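Local coordinates for putative peptidyl-arginine deiminase family protein (Campylobacter jejuni subsp. jejuni serotype O:2, PDB 6B2W), which probably catalyses the hydrolytic deimination of agmatine to N-carbamoylputrescine, a step of polyamine biosynthesis, and is captured here as an engineered variant with agmatine bound, at residues K103-T108 with K138-I143; L266-A271 with V313-N318; I281-K286 with G319-S324. The protein carries 1 engineered substitution. All coordinates share one frame; numbering follows the deposited sequence.

Interaction 1 (K103-T108 with K138-I143); sequences KALDFT and KKVDFI. With K (potassium ion), chain D.
Asp106 and Lys139 lie side by side on one face of a pair of parallel strands, both side chains pointing the same way. The lysine chain folds back at chi2 and chi4 so that NZ comes to OD2 of Asp106 at 2.8 Å, a salt bridge taken on the anti lone pair of that oxygen. The other carboxylate oxygen, OD1, is turned to the potassium ion at 2.6 Å and also accepts from Asn125. CG of Asp106, anti to the backbone N (chi1 -173°), places the carboxylate between Lys139 and the potassium ion. An ammonium group and a metal at its two oxygens would be expected to favour the charged form. The potassium ion is also bound by Phe107 O, and Asn122 contributes both OD1 and its backbone O.

Strand 138-141 is an edge strand of a mixed four-stranded sheet, added in parallel to strand 101-108 at 33° between the local axes. Lys138 N gives to Ala104 O, Asp106 N to Lys138 O, and Val140 N to Asp106 O at 3.2 Å. Beyond Val140 the chain passes through an inverse gamma turn centred on Asp141, and Thr108 N instead donates to Phe142 O.

On the other face, Leu105 and Phe107 meet Lys138 and Val140. Leu105 CD2 touches CD of Lys138 at 3.6 Å, and that lysine's NZ goes on to a salt bridge with Glu98. Val140 lies alongside Phe107, its CG1 3.5 Å from ring atom CE1 in an oblique approach. Past the corner in the chain, Phe142 O sits at the edge of the Phe107 ring, in its plane, while CD1 of Phe107 lies near the plane of the Phe142 ring, 4.1 Å from CD2. Ile185 of helix 175-186 packs on Leu105 and Phe107.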
loop_
_atom_site.group_PDB
_atom_site.type_symbol
_atom_site.label_atom_id
_atom_site.label_comp_id
_atom_site.label_asym_id
_atom_site.label_seq_id
_atom_site.Cartn_x
_atom_site.Cartn_y
_atom_site.Cartn_z
ATOM N N LYS A 103 5.740 -11.716 -13.116
ATOM C CA LYS A 103 5.286 -10.837 -14.177
ATOM C C LYS A 103 4.636 -9.643 -13.492
ATOM O O LYS A 103 3.868 -9.811 -12.538
ATOM C CB LYS A 103 4.280 -11.578 -15.063
ATOM C CG LYS A 103 3.833 -10.838 -16.316
ATOM C CD LYS A 103 4.853 -10.911 -17.444
ATOM C CE LYS A 103 4.211 -10.540 -18.777
ATOM N NZ LYS A 103 5.184 -10.007 -19.773
ATOM N N ALA A 104 4.966 -8.444 -13.960
ATOM C CA ALA A 104 4.477 -7.210 -13.349
ATOM C C ALA A 104 3.312 -6.639 -14.147
ATOM O O ALA A 104 3.376 -6.564 -15.374
ATOM C CB ALA A 104 5.602 -6.192 -13.257
ATOM N N LEU A 105 2.255 -6.234 -13.448
ATOM C CA LEU A 105 1.082 -5.639 -14.087
ATOM C C LEU A 105 1.115 -4.116 -13.991
ATOM O O LEU A 105 1.513 -3.564 -12.964
ATOM C CB LEU A 105 -0.204 -6.173 -13.454
ATOM C CG LEU A 105 -0.377 -7.696 -13.408
ATOM C CD1 LEU A 105 -1.778 -8.049 -12.932
ATOM C CD2 LEU A 105 -0.104 -8.333 -14.762
ATOM N N ASP A 106 0.690 -3.456 -15.070
ATOM C CA ASP A 106 0.692 -1.997 -15.179
ATOM C C ASP A 106 -0.736 -1.488 -15.393
ATOM O O ASP A 106 -1.169 -1.265 -16.527
ATOM C CB ASP A 106 1.608 -1.565 -16.336
ATOM C CG ASP A 106 1.808 -0.054 -16.417
ATOM O OD1 ASP A 106 1.720 0.632 -15.372
ATOM O OD2 ASP A 106 2.064 0.457 -17.531
ATOM N N PHE A 107 -1.459 -1.316 -14.289
ATOM C CA PHE A 107 -2.812 -0.766 -14.317
ATOM C C PHE A 107 -2.768 0.727 -14.578
ATOM O O PHE A 107 -1.760 1.383 -14.307
ATOM C CB PHE A 107 -3.523 -1.009 -12.988
ATOM C CG PHE A 107 -3.794 -2.454 -12.704
ATOM C CD1 PHE A 107 -4.932 -3.069 -13.201
ATOM C CD2 PHE A 107 -2.908 -3.204 -11.942
ATOM C CE1 PHE A 107 -5.184 -4.404 -12.944
ATOM C CE2 PHE A 107 -3.156 -4.538 -11.680
ATOM C CZ PHE A 107 -4.296 -5.139 -12.183
ATOM N N THR A 108 -3.865 1.261 -15.104
ATOM C CA THR A 108 -4.002 2.699 -15.313
ATOM C C THR A 108 -4.255 3.393 -13.966
ATOM O O THR A 108 -4.984 2.876 -13.115
ATOM C CB THR A 108 -5.138 3.016 -16.306
ATOM O OG1 THR A 108 -4.950 2.255 -17.504
ATOM C CG2 THR A 108 -5.158 4.498 -16.657
ATOM N N LYS A 138 3.085 -6.000 -18.431
ATOM C CA LYS A 138 1.730 -6.280 -18.910
ATOM C C LYS A 138 0.797 -5.091 -18.675
ATOM O O LYS A 138 0.430 -4.798 -17.536
ATOM C CB LYS A 138 1.162 -7.537 -18.243
ATOM C CG LYS A 138 -0.016 -8.141 -18.999
ATOM C CD LYS A 138 -0.735 -9.219 -18.200
ATOM C CE LYS A 138 0.073 -10.503 -18.101
ATOM N NZ LYS A 138 -0.122 -11.369 -19.298
ATOM N N LYS A 139 0.426 -4.409 -19.757
ATOM C CA LYS A 139 -0.564 -3.337 -19.695
ATOM C C LYS A 139 -1.932 -3.939 -19.428
ATOM O O LYS A 139 -2.352 -4.866 -20.121
ATOM C CB LYS A 139 -0.611 -2.556 -21.008
ATOM C CG LYS A 139 0.637 -1.742 -21.300
ATOM C CD LYS A 139 0.666 -0.457 -20.485
ATOM C CE LYS A 139 1.974 0.298 -20.676
ATOM N NZ LYS A 139 3.129 -0.386 -20.025
ATOM N N VAL A 140 -2.611 -3.422 -18.409
ATOM C CA VAL A 140 -3.980 -3.826 -18.108
ATOM C C VAL A 140 -4.859 -2.591 -18.221
ATOM O O VAL A 140 -4.650 -1.599 -17.518
ATOM C CB VAL A 140 -4.099 -4.458 -16.709
ATOM C CG1 VAL A 140 -5.535 -4.871 -16.423
ATOM C CG2 VAL A 140 -3.185 -5.667 -16.601
ATOM N N ASP A 141 -5.836 -2.663 -19.120
ATOM C CA ASP A 141 -6.702 -1.533 -19.438
ATOM C C ASP A 141 -7.794 -1.439 -18.370
ATOM O O ASP A 141 -8.949 -1.794 -18.606
ATOM C CB ASP A 141 -7.293 -1.723 -20.845
ATOM C CG ASP A 141 -7.722 -0.417 -21.495
ATOM O OD1 ASP A 141 -8.047 0.550 -20.771
ATOM O OD2 ASP A 141 -7.736 -0.365 -22.744
ATOM N N PHE A 142 -7.407 -0.959 -17.191
ATOM C CA PHE A 142 -8.274 -0.978 -16.014
ATOM C C PHE A 142 -7.707 -0.079 -14.915
ATOM O O PHE A 142 -6.542 -0.214 -14.540
ATOM C CB PHE A 142 -8.407 -2.412 -15.492
ATOM C CG PHE A 142 -9.403 -2.567 -14.375
ATOM C CD1 PHE A 142 -10.745 -2.789 -14.650
ATOM C CD2 PHE A 142 -8.996 -2.507 -13.049
ATOM C CE1 PHE A 142 -11.663 -2.938 -13.624
ATOM C CE2 PHE A 142 -9.912 -2.655 -12.018
ATOM C CZ PHE A 142 -11.247 -2.873 -12.306
ATOM N N ILE A 143 -8.539 0.826 -14.401
ATOM C CA ILE A 143 -8.129 1.756 -13.347
ATOM C C ILE A 143 -8.072 1.025 -12.006
ATOM O O ILE A 143 -9.086 0.500 -11.536
ATOM C CB ILE A 143 -9.089 2.965 -13.235
ATOM C CG1 ILE A 143 -9.090 3.772 -14.541
ATOM C CG2 ILE A 143 -8.692 3.868 -12.067
ATOM C CD1 ILE A 143 -10.193 4.811 -14.642
HETATM K K K D . 0.347 2.815 -14.851
HETATM O O HOH W 1 3.252 3.899 -13.627
#

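Interaction 2 (L266-A271 with V313-N318); sequences LGATYA and VFLRQN. With AG2 (agmatine), chain C.
Leu315 reaches from a turn with helical backbone angles into the loop 266-271, and its side chain meets Leu266, Gly267 and Ala268 in turn. CB lies 3.9 Å from CB of Leu266, so the two leucines meet at their roots. The first torsion places CG beside the backbone N and anti to the carbonyl carbon (chi1 -58°), which directs the two methyls to Gly267 and Ala268. From there CD1 goes to the methyl of Ala268, its CB 3.8 Å away, and also touches CB of Leu266. CD2, the other branch, presses on the backbone of Gly267 and comes within 3.3 Å of its O. Leu266 returns the contact with CD2, which lies against the carbonyl O of Leu315 and near CA of Arg316.

No direct hydrogen bond joins the two segments; two waters make the polar link. One accepts from Gly267 N at 2.7 Å and donates to Leu315 O and to Asn318 OD1, so a single water holds three groups together. The second donates to Gly267 O and to Asn318 O. Gly267 is also the centre of an inverse gamma turn. Leu315 O also accepts the backbone N of Asn318. The side-chain amide of Asn318 is held further by Arg264, which gives to OD1, and by Asp203, which accepts from ND2.

Following Leu315, Gln317 and Asn318 reach the bound agmatine: Gln317 O lies 3.1 Å from its CG, and Asn318 O lies 3.7 Å from the same carbon. The contact lies directly behind one wall of the agmatine pocket, where the backbone carbonyls of Gln317 and Asn318 line the aliphatic chain, in this deiminase of the Porphyromonas-type peptidyl-arginine deiminase family.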
loop_
_atom_site.group_PDB
_atom_site.type_symbol
_atom_site.label_atom_id
_atom_site.label_comp_id
_atom_site.label_asym_id
_atom_site.label_seq_id
_atom_site.Cartn_x
_atom_site.Cartn_y
_atom_site.Cartn_z
ATOM N N LEU A 266 -5.960 14.512 10.810
ATOM C CA LEU A 266 -5.083 13.681 9.992
ATOM C C LEU A 266 -5.527 12.222 10.026
ATOM O O LEU A 266 -5.999 11.733 11.055
ATOM C CB LEU A 266 -3.642 13.802 10.481
ATOM C CG LEU A 266 -3.070 15.220 10.486
ATOM C CD1 LEU A 266 -1.658 15.228 11.056
ATOM C CD2 LEU A 266 -3.086 15.819 9.088
ATOM N N GLY A 267 -5.362 11.531 8.899
ATOM C CA GLY A 267 -5.835 10.159 8.746
ATOM C C GLY A 267 -4.863 9.117 9.264
ATOM O O GLY A 267 -4.325 8.318 8.490
ATOM N N ALA A 268 -4.658 9.116 10.579
ATOM C CA ALA A 268 -3.745 8.180 11.231
ATOM C C ALA A 268 -4.351 6.782 11.274
ATOM O O ALA A 268 -5.455 6.588 11.788
ATOM C CB ALA A 268 -3.421 8.647 12.642
ATOM N N THR A 269 -3.616 5.818 10.734
ATOM C CA THR A 269 -4.037 4.426 10.725
ATOM C C THR A 269 -2.803 3.534 10.869
ATOM O O THR A 269 -1.801 3.731 10.177
ATOM C CB THR A 269 -4.830 4.086 9.441
ATOM O OG1 THR A 269 -5.063 2.673 9.368
ATOM C CG2 THR A 269 -4.093 4.550 8.185
ATOM N N TYR A 270 -2.874 2.573 11.785
ATOM C CA TYR A 270 -1.783 1.619 11.986
ATOM C C TYR A 270 -1.798 0.498 10.947
ATOM O O TYR A 270 -0.834 -0.256 10.844
ATOM C CB TYR A 270 -1.829 1.037 13.399
ATOM C CG TYR A 270 -1.528 2.062 14.473
ATOM C CD1 TYR A 270 -0.259 2.608 14.597
ATOM C CD2 TYR A 270 -2.512 2.491 15.355
ATOM C CE1 TYR A 270 0.029 3.548 15.571
ATOM C CE2 TYR A 270 -2.236 3.429 16.335
ATOM C CZ TYR A 270 -0.964 3.955 16.441
ATOM O OH TYR A 270 -0.698 4.888 17.416
ATOM N N ALA A 271 -2.881 0.400 10.176
ATOM C CA ALA A 271 -3.007 -0.611 9.124
ATOM C C ALA A 271 -2.092 -0.351 7.935
ATOM O O ALA A 271 -1.847 -1.257 7.135
ATOM C CB ALA A 271 -4.448 -0.699 8.647
ATOM N N VAL A 313 4.338 13.087 9.449
ATOM C CA VAL A 313 4.449 14.057 8.346
ATOM C C VAL A 313 3.771 13.538 7.077
ATOM O O VAL A 313 3.209 14.318 6.308
ATOM C CB VAL A 313 5.919 14.426 8.038
ATOM C CG1 VAL A 313 5.994 15.422 6.891
ATOM C CG2 VAL A 313 6.595 15.015 9.267
ATOM N N PHE A 314 3.821 12.223 6.876
ATOM C CA PHE A 314 3.162 11.576 5.738
ATOM C C PHE A 314 1.673 11.914 5.690
ATOM O O PHE A 314 1.104 12.092 4.614
ATOM C CB PHE A 314 3.317 10.053 5.812
ATOM C CG PHE A 314 4.696 9.559 5.476
ATOM C CD1 PHE A 314 5.685 9.489 6.449
ATOM C CD2 PHE A 314 4.998 9.142 4.189
ATOM C CE1 PHE A 314 6.949 9.027 6.140
ATOM C CE2 PHE A 314 6.261 8.678 3.874
ATOM C CZ PHE A 314 7.237 8.621 4.850
ATOM N N LEU A 315 1.052 12.003 6.864
ATOM C CA LEU A 315 -0.394 12.210 6.975
ATOM C C LEU A 315 -0.877 13.573 6.463
ATOM O O LEU A 315 -2.068 13.739 6.197
ATOM C CB LEU A 315 -0.851 12.035 8.426
ATOM C CG LEU A 315 -0.575 10.710 9.143
ATOM C CD1 LEU A 315 -1.085 10.805 10.573
ATOM C CD2 LEU A 315 -1.228 9.545 8.419
ATOM N N ARG A 316 0.023 14.544 6.324
ATOM C CA ARG A 316 -0.365 15.872 5.824
ATOM C C ARG A 316 -0.863 15.815 4.378
ATOM O O ARG A 316 -1.675 16.644 3.962
ATOM C CB ARG A 316 0.791 16.863 5.945
ATOM C CG ARG A 316 1.151 17.195 7.383
ATOM C CD ARG A 316 2.306 18.179 7.453
ATOM N NE ARG A 316 2.969 18.169 8.758
ATOM C CZ ARG A 316 4.096 18.822 9.039
ATOM N NH1 ARG A 316 4.706 19.554 8.110
ATOM N NH2 ARG A 316 4.619 18.747 10.259
ATOM N N GLN A 317 -0.373 14.835 3.623
ATOM C CA GLN A 317 -0.873 14.572 2.280
ATOM C C GLN A 317 -1.693 13.274 2.235
ATOM O O GLN A 317 -1.798 12.634 1.191
ATOM C CB GLN A 317 0.292 14.546 1.287
ATOM C CG GLN A 317 0.954 15.903 1.082
ATOM C CD GLN A 317 0.037 16.927 0.427
ATOM O OE1 GLN A 317 -0.888 16.576 -0.305
ATOM N NE2 GLN A 317 0.295 18.205 0.692
ATOM N N ASN A 318 -2.260 12.902 3.385
ATOM C CA ASN A 318 -3.316 11.881 3.505
ATOM C C ASN A 318 -2.951 10.415 3.213
ATOM O O ASN A 318 -3.832 9.593 2.948
ATOM C CB ASN A 318 -4.535 12.311 2.681
ATOM C CG ASN A 318 -4.998 13.712 3.032
ATOM O OD1 ASN A 318 -5.092 14.065 4.207
ATOM N ND2 ASN A 318 -5.280 14.519 2.021
HETATM N N AG2 C . -2.505 13.681 -2.294
HETATM C CA AG2 C . -3.533 12.840 -1.670
HETATM C CB AG2 C . -3.232 11.354 -1.879
HETATM C CG AG2 C . -3.391 10.575 -0.569
HETATM C CD AG2 C . -2.665 9.235 -0.670
HETATM N NE AG2 C . -3.617 8.117 -0.594
HETATM C CZ AG2 C . -3.254 6.829 -0.622
HETATM N NH1 AG2 C . -4.170 5.871 -0.545
HETATM N NH2 AG2 C . -1.974 6.478 -0.748
HETATM O O HOH W 2 -4.514 12.738 6.620
HETATM O O HOH W 3 -4.321 7.798 5.329
#

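Interaction 3 (I281-K286 with G319-S324); sequences IVPFYK and GSLHSS. Engineered in segment 319-324: Ser323 (natural residue Cys). With AG2 (agmatine), chain C.
Ser320 OG donates to the phenolic OH of Tyr285 across a buried interface, the two oxygens 2.9 Å apart. The serine reaches it with OG anti to its own backbone N (chi1 -166°), a setting that also leaves OG 3.5 Å from CB of Pro283. The Tyr285 side chain runs back toward the 319-324 loop, and OG of Ser320 stands obliquely to its ring. The OH has a second partner in Thr269 O, so this buried hydroxyl joins a serine side chain to a backbone carbonyl, while the ring meets that of Tyr270 edge to face.

Leu321 supplies the apolar half. With CD1 anti to CA (chi2 -178°), this methyl lies over the strand backbone, 3.7 Å from Pro283 N and equally near Val282 C. The same methyl touches CG2 of Ile281 at 3.9 Å, where the two side chains cross at about a right angle. The longer CG1 arm of Ile281 leads elsewhere.

Behind these residues, 321-323 have helical backbone angles. Ser324 turns OG back to Ser320 O at 3.0 Å, closing the turn from above the carbonyl plane. The engineered Ser323, a cysteine in the natural protein, lies on the substrate side of this turn: its CB is 3.1 Å from NH2 of agmatine. The backbone N of Ser323 donates to Asn272 OD1.

Strand 279-284 is the middle strand of a three-stranded sheet, between 274-276 and 305-310. Phe47 of helix 37-52 packs on both Ile281 and Leu321, and Val309 of strand 305-310 also touches both. Helix 289-300 lies against Val282 and Phe284.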
loop_
_atom_site.group_PDB
_atom_site.type_symbol
_atom_site.label_atom_id
_atom_site.label_comp_id
_atom_site.label_asym_id
_atom_site.label_seq_id
_atom_site.Cartn_x
_atom_site.Cartn_y
_atom_site.Cartn_z
ATOM N N ILE A 281 7.570 -3.039 8.996
ATOM C CA ILE A 281 7.724 -1.638 9.353
ATOM C C ILE A 281 6.341 -1.046 9.584
ATOM O O ILE A 281 5.502 -1.053 8.685
ATOM C CB ILE A 281 8.457 -0.843 8.254
ATOM C CG1 ILE A 281 9.754 -1.553 7.828
ATOM C CG2 ILE A 281 8.754 0.573 8.734
ATOM C CD1 ILE A 281 10.714 -1.871 8.960
ATOM N N VAL A 282 6.115 -0.534 10.793
ATOM C CA VAL A 282 4.804 -0.018 11.190
ATOM C C VAL A 282 4.829 1.499 11.407
ATOM O O VAL A 282 5.808 2.042 11.925
ATOM C CB VAL A 282 4.266 -0.718 12.466
ATOM C CG1 VAL A 282 4.307 -2.230 12.300
ATOM C CG2 VAL A 282 5.033 -0.303 13.716
ATOM N N PRO A 283 3.744 2.190 11.020
ATOM C CA PRO A 283 3.703 3.632 11.219
ATOM C C PRO A 283 3.465 3.983 12.684
ATOM O O PRO A 283 2.577 3.413 13.317
ATOM C CB PRO A 283 2.520 4.068 10.356
ATOM C CG PRO A 283 1.612 2.892 10.340
ATOM C CD PRO A 283 2.487 1.673 10.445
ATOM N N PHE A 284 4.275 4.899 13.209
ATOM C CA PHE A 284 4.147 5.390 14.584
ATOM C C PHE A 284 3.701 6.844 14.531
ATOM O O PHE A 284 4.224 7.622 13.733
ATOM C CB PHE A 284 5.492 5.276 15.319
ATOM C CG PHE A 284 5.662 4.009 16.128
ATOM C CD1 PHE A 284 4.976 2.838 15.813
ATOM C CD2 PHE A 284 6.549 3.988 17.200
ATOM C CE1 PHE A 284 5.152 1.688 16.566
ATOM C CE2 PHE A 284 6.736 2.840 17.948
ATOM C CZ PHE A 284 6.035 1.689 17.634
ATOM N N TYR A 285 2.730 7.198 15.372
ATOM C CA TYR A 285 2.148 8.544 15.390
ATOM C C TYR A 285 2.354 9.253 16.734
ATOM O O TYR A 285 1.723 10.274 17.011
ATOM C CB TYR A 285 0.655 8.468 15.039
ATOM C CG TYR A 285 0.396 7.785 13.714
ATOM C CD1 TYR A 285 0.637 8.444 12.513
ATOM C CD2 TYR A 285 -0.067 6.474 13.660
ATOM C CE1 TYR A 285 0.416 7.821 11.292
ATOM C CE2 TYR A 285 -0.293 5.842 12.445
ATOM C CZ TYR A 285 -0.052 6.522 11.263
ATOM O OH TYR A 285 -0.275 5.904 10.051
ATOM N N LYS A 286 3.262 8.721 17.549
ATOM C CA LYS A 286 3.511 9.235 18.893
ATOM C C LYS A 286 2.217 9.361 19.710
ATOM O O LYS A 286 1.928 10.387 20.328
ATOM C CB LYS A 286 4.323 10.533 18.827
ATOM C CG LYS A 286 5.823 10.264 18.793
ATOM C CD LYS A 286 6.597 11.321 18.026
ATOM C CE LYS A 286 8.051 11.403 18.475
ATOM N NZ LYS A 286 8.709 10.081 18.685
ATOM N N GLY A 319 -1.666 10.089 3.296
ATOM C CA GLY A 319 -1.211 8.697 3.215
ATOM C C GLY A 319 -0.238 8.389 4.338
ATOM O O GLY A 319 0.071 9.256 5.150
ATOM N N SER A 320 0.228 7.146 4.399
ATOM C CA SER A 320 1.234 6.750 5.379
ATOM C C SER A 320 2.292 5.851 4.725
ATOM O O SER A 320 2.507 5.934 3.515
ATOM C CB SER A 320 0.561 6.084 6.579
ATOM O OG SER A 320 1.450 5.973 7.673
ATOM N N LEU A 321 2.949 5.000 5.511
ATOM C CA LEU A 321 4.138 4.276 5.040
ATOM C C LEU A 321 3.855 3.338 3.877
ATOM O O LEU A 321 4.564 3.373 2.871
ATOM C CB LEU A 321 4.788 3.487 6.183
ATOM C CG LEU A 321 5.344 4.293 7.363
ATOM C CD1 LEU A 321 5.981 3.352 8.374
ATOM C CD2 LEU A 321 6.351 5.338 6.913
ATOM N N HIS A 322 2.826 2.508 4.014
ATOM C CA HIS A 322 2.464 1.547 2.966
ATOM C C HIS A 322 2.125 2.260 1.659
ATOM O O HIS A 322 2.576 1.862 0.590
ATOM C CB HIS A 322 1.281 0.693 3.411
ATOM C CG HIS A 322 0.993 -0.462 2.509
ATOM N ND1 HIS A 322 -0.126 -0.514 1.708
ATOM C CD2 HIS A 322 1.673 -1.610 2.281
ATOM C CE1 HIS A 322 -0.125 -1.646 1.028
ATOM N NE2 HIS A 322 0.955 -2.329 1.357
ATOM N N SER A 323 1.330 3.319 1.766
ATOM C CA SER A 323 1.026 4.212 0.648
ATOM C C SER A 323 2.264 4.742 -0.095
ATOM O O SER A 323 2.220 4.975 -1.300
ATOM C CB SER A 323 0.244 5.410 1.178
ATOM O OG SER A 323 -0.944 5.002 1.843
ATOM N N SER A 324 3.356 4.950 0.635
ATOM C CA SER A 324 4.561 5.560 0.080
ATOM C C SER A 324 5.592 4.561 -0.440
ATOM O O SER A 324 6.743 4.928 -0.649
ATOM C CB SER A 324 5.216 6.448 1.139
ATOM O OG SER A 324 4.289 7.388 1.644
HETATM N N AG2 C . -2.505 13.681 -2.294
HETATM C CA AG2 C . -3.533 12.840 -1.670
HETATM C CB AG2 C . -3.232 11.354 -1.879
HETATM C CG AG2 C . -3.391 10.575 -0.569
HETATM C CD AG2 C . -2.665 9.235 -0.670
HETATM N NE AG2 C . -3.617 8.117 -0.594
HETATM C CZ AG2 C . -3.254 6.829 -0.622
HETATM N NH1 AG2 C . -4.170 5.871 -0.545
HETATM N NH2 AG2 C . -1.974 6.478 -0.748
#

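How the interactions relate
From the N terminus, interaction 1 comes first: it closes a largely helical excursion of 29 residues between two neighbouring parallel strands, and is complete before the others begin. Interactions 2 and 3 close excursions of 41 and 32 residues and cross along the chain, since 266-271 and 281-286 are met in the same order by the consecutive 313-318 and 319-324. Their centres are 7 Å apart, and both touch agmatine; Phe314 also packs on Ser324. Together they tie the loop before strand 274-276, and strand 279-284, to the loop between strands 305-310 and 326-329. Interaction 1, with the potassium site, lies on the opposite side of the chain's centre, about 26 Å from interaction 3 between centres.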